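Local coordinates for protein NH(3)-dependent NAD(+) synthetase (Francisella tularensis subsp. holarctica LVS, PDB 3FIU) that belongs to the ammonia-dependent NAD synthetase family of the HUP clan and holds adenosine monophosphate, pyrophosphate and magnesium in its pocket, at residues Gly38-Ala43 and Leu169-Val174. Sequence-based numbering, arbitrary orientation.
Sequences GGIDSA and LKKSQV. With MG (magnesium ion), chain E; POP (pyrophosphate 2-), chain H; AMP (adenosine monophosphate), chain G.
The CA atoms of Asp41 and Val174, 6.7 Å apart, are the nearest pair across the two segments, where the first turn of helix 40-51 meets that of helix 171-180. Lys171 reaches across, its CG anti to the backbone N (chi1 -169°) and its chain bent at chi2, and NZ forms a salt bridge with Asp41 OD1 at 2.8 Å. The ammonium meets this oxygen from above the carboxylate plane, 36° out of it, and the two side chains cross nearly at right angles. Beside the salt bridge, Val174 CG1 packs on Ile40 CG1 at 3.9 Å and lies against Asp41 OD1, while Ile40 CG2 touches Lys171 NZ at 3.4 Å. The same NZ donates to pyrophosphate O5 at 2.7 Å. Asp41 divides its carboxylate: OD1 takes Lys171 and Asn144, whereas OD2 binds magnesium at 2.1 Å, with Glu147, pyrophosphate O2 and O4, adenosine monophosphate O1P and a water. Ser42 N and OG grip pyrophosphate O1 in the PP-loop (Ser37-Ser42), which runs into the N-terminus of helix 40-51. Lysine, metal and helix end thus surround the pyrophosphate, probably offsetting its negative charge, while Lys171 and Asn144 probably help to set the carboxylate that presents OD2 to the metal.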
loop_
_atom_site.group_PDB
_atom_site.type_symbol
_atom_site.label_atom_id
_atom_site.label_comp_id
_atom_site.label_asym_id
_atom_site.label_seq_id
_atom_site.Cartn_x
_atom_site.Cartn_y
_atom_site.Cartn_z
ATOM N N GLY A 38 11.059 10.418 -15.030
ATOM C CA GLY A 38 12.133 11.106 -15.757
ATOM C C GLY A 38 13.464 10.803 -15.081
ATOM O O GLY A 38 14.529 11.215 -15.588
ATOM N N GLY A 39 13.401 10.048 -13.979
ATOM C CA GLY A 39 14.627 9.543 -13.283
ATOM C C GLY A 39 15.162 8.235 -13.861
ATOM O O GLY A 39 14.513 7.575 -14.667
ATOM N N ILE A 40 16.351 7.836 -13.409
ATOM C CA ILE A 40 17.026 6.644 -13.916
ATOM C C ILE A 40 16.385 5.297 -13.516
ATOM O O ILE A 40 16.367 4.361 -14.316
ATOM C CB ILE A 40 18.514 6.635 -13.459
ATOM C CG1 ILE A 40 19.288 5.545 -14.188
ATOM C CG2 ILE A 40 18.637 6.413 -11.905
ATOM C CD1 ILE A 40 19.406 5.807 -15.641
ATOM N N ASP A 41 15.873 5.185 -12.285
ATOM C CA ASP A 41 15.339 3.884 -11.795
ATOM C C ASP A 41 14.142 3.485 -12.632
ATOM O O ASP A 41 14.058 2.357 -13.123
ATOM C CB ASP A 41 14.898 3.937 -10.316
ATOM C CG ASP A 41 16.029 4.254 -9.346
ATOM O OD1 ASP A 41 17.196 3.889 -9.615
ATOM O OD2 ASP A 41 15.710 4.873 -8.285
ATOM N N SER A 42 13.207 4.421 -12.814
ATOM C CA SER A 42 12.007 4.092 -13.593
ATOM C C SER A 42 12.338 3.975 -15.075
ATOM O O SER A 42 11.738 3.147 -15.774
ATOM C CB SER A 42 10.865 5.088 -13.359
ATOM O OG SER A 42 11.315 6.430 -13.577
ATOM N N ALA A 43 13.319 4.755 -15.544
ATOM C CA ALA A 43 13.758 4.629 -16.940
ATOM C C ALA A 43 14.280 3.199 -17.237
ATOM O O ALA A 43 13.899 2.547 -18.242
ATOM C CB ALA A 43 14.801 5.692 -17.277
ATOM N N LEU A 169 19.925 -4.256 -6.866
ATOM C CA LEU A 169 20.969 -3.453 -7.533
ATOM C C LEU A 169 21.432 -2.199 -6.789
ATOM O O LEU A 169 20.618 -1.413 -6.282
ATOM C CB LEU A 169 20.479 -3.030 -8.930
ATOM C CG LEU A 169 20.121 -4.102 -9.960
ATOM C CD1 LEU A 169 19.542 -3.468 -11.228
ATOM C CD2 LEU A 169 21.310 -4.977 -10.313
ATOM N N LYS A 170 22.749 -1.997 -6.764
ATOM C CA LYS A 170 23.349 -0.755 -6.278
ATOM C C LYS A 170 23.041 0.336 -7.295
ATOM O O LYS A 170 22.796 0.042 -8.473
ATOM C CB LYS A 170 24.872 -0.895 -6.203
ATOM C CG LYS A 170 25.378 -1.756 -5.042
ATOM C CD LYS A 170 26.913 -1.906 -5.131
ATOM C CE LYS A 170 27.312 -2.947 -6.166
ATOM N NZ LYS A 170 28.760 -2.837 -6.564
ATOM N N LYS A 171 23.089 1.580 -6.858
ATOM C CA LYS A 171 22.732 2.688 -7.755
ATOM C C LYS A 171 23.666 2.731 -8.984
ATOM O O LYS A 171 23.225 2.932 -10.114
ATOM C CB LYS A 171 22.750 4.011 -6.983
ATOM C CG LYS A 171 22.134 5.195 -7.750
ATOM C CD LYS A 171 20.609 5.020 -7.841
ATOM C CE LYS A 171 19.967 6.235 -8.538
ATOM N NZ LYS A 171 18.432 6.138 -8.484
ATOM N N SER A 172 24.963 2.497 -8.761
ATOM C CA SER A 172 25.917 2.457 -9.859
ATOM C C SER A 172 25.577 1.368 -10.875
ATOM O O SER A 172 25.798 1.550 -12.086
ATOM C CB SER A 172 27.347 2.272 -9.328
ATOM O OG SER A 172 27.485 0.972 -8.779
ATOM N N GLN A 173 25.030 0.245 -10.406
ATOM C CA GLN A 173 24.620 -0.813 -11.309
ATOM C C GLN A 173 23.359 -0.447 -12.085
ATOM O O GLN A 173 23.214 -0.830 -13.247
ATOM C CB GLN A 173 24.419 -2.137 -10.573
ATOM C CG GLN A 173 25.736 -2.731 -10.085
ATOM C CD GLN A 173 25.552 -3.859 -9.098
ATOM O OE1 GLN A 173 24.565 -3.906 -8.338
ATOM N NE2 GLN A 173 26.528 -4.771 -9.069
ATOM N N VAL A 174 22.456 0.291 -11.440
ATOM C CA VAL A 174 21.299 0.846 -12.163
ATOM C C VAL A 174 21.786 1.764 -13.312
ATOM O O VAL A 174 21.311 1.647 -14.453
ATOM C CB VAL A 174 20.327 1.571 -11.216
ATOM C CG1 VAL A 174 19.174 2.258 -12.009
ATOM C CG2 VAL A 174 19.764 0.567 -10.155
HETATM MG MG MG E . 14.176 6.096 -7.488
HETATM P P1 POP H . 13.454 7.543 -10.338
HETATM O O1 POP H . 13.175 6.949 -11.697
HETATM O O2 POP H . 13.123 6.574 -9.239
HETATM O O3 POP H . 12.732 8.856 -10.075
HETATM O O POP H . 15.055 7.788 -10.233
HETATM P P2 POP H . 15.754 8.461 -8.946
HETATM O O4 POP H . 15.531 7.576 -7.730
HETATM O O5 POP H . 17.199 8.434 -9.352
HETATM O O6 POP H . 15.302 9.880 -8.701
HETATM P P AMP G . 11.944 8.509 -6.516
HETATM O O1P AMP G . 12.837 7.317 -6.223
HETATM O O2P AMP G . 11.188 8.986 -5.265
HETATM O O3P AMP G . 12.494 9.632 -7.322
HETATM O "O5'" AMP G . 10.696 7.926 -7.383
HETATM C "C5'" AMP G . 10.126 6.652 -7.018
HETATM C "C4'" AMP G . 9.217 6.201 -8.149
HETATM O "O4'" AMP G . 7.972 6.910 -8.133
HETATM C "C3'" AMP G . 9.777 6.496 -9.534
HETATM O "O3'" AMP G . 10.721 5.488 -9.870
HETATM C "C2'" AMP G . 8.519 6.433 -10.394
HETATM O "O2'" AMP G . 8.195 5.072 -10.755
HETATM C "C1'" AMP G . 7.449 7.008 -9.462
HETATM N N9 AMP G . 7.287 8.450 -9.757
HETATM C C8 AMP G . 7.834 9.498 -9.084
HETATM N N7 AMP G . 7.480 10.683 -9.647
HETATM C C5 AMP G . 6.716 10.382 -10.725
HETATM C C6 AMP G . 5.999 11.164 -11.748
HETATM N N6 AMP G . 6.084 12.515 -11.767
HETATM N N1 AMP G . 5.302 10.452 -12.653
HETATM C C2 AMP G . 5.224 9.106 -12.674
HETATM N N3 AMP G . 5.839 8.310 -11.755
HETATM C C4 AMP G . 6.577 8.917 -10.782
HETATM O O HOH W 1 12.916 4.259 -7.219
#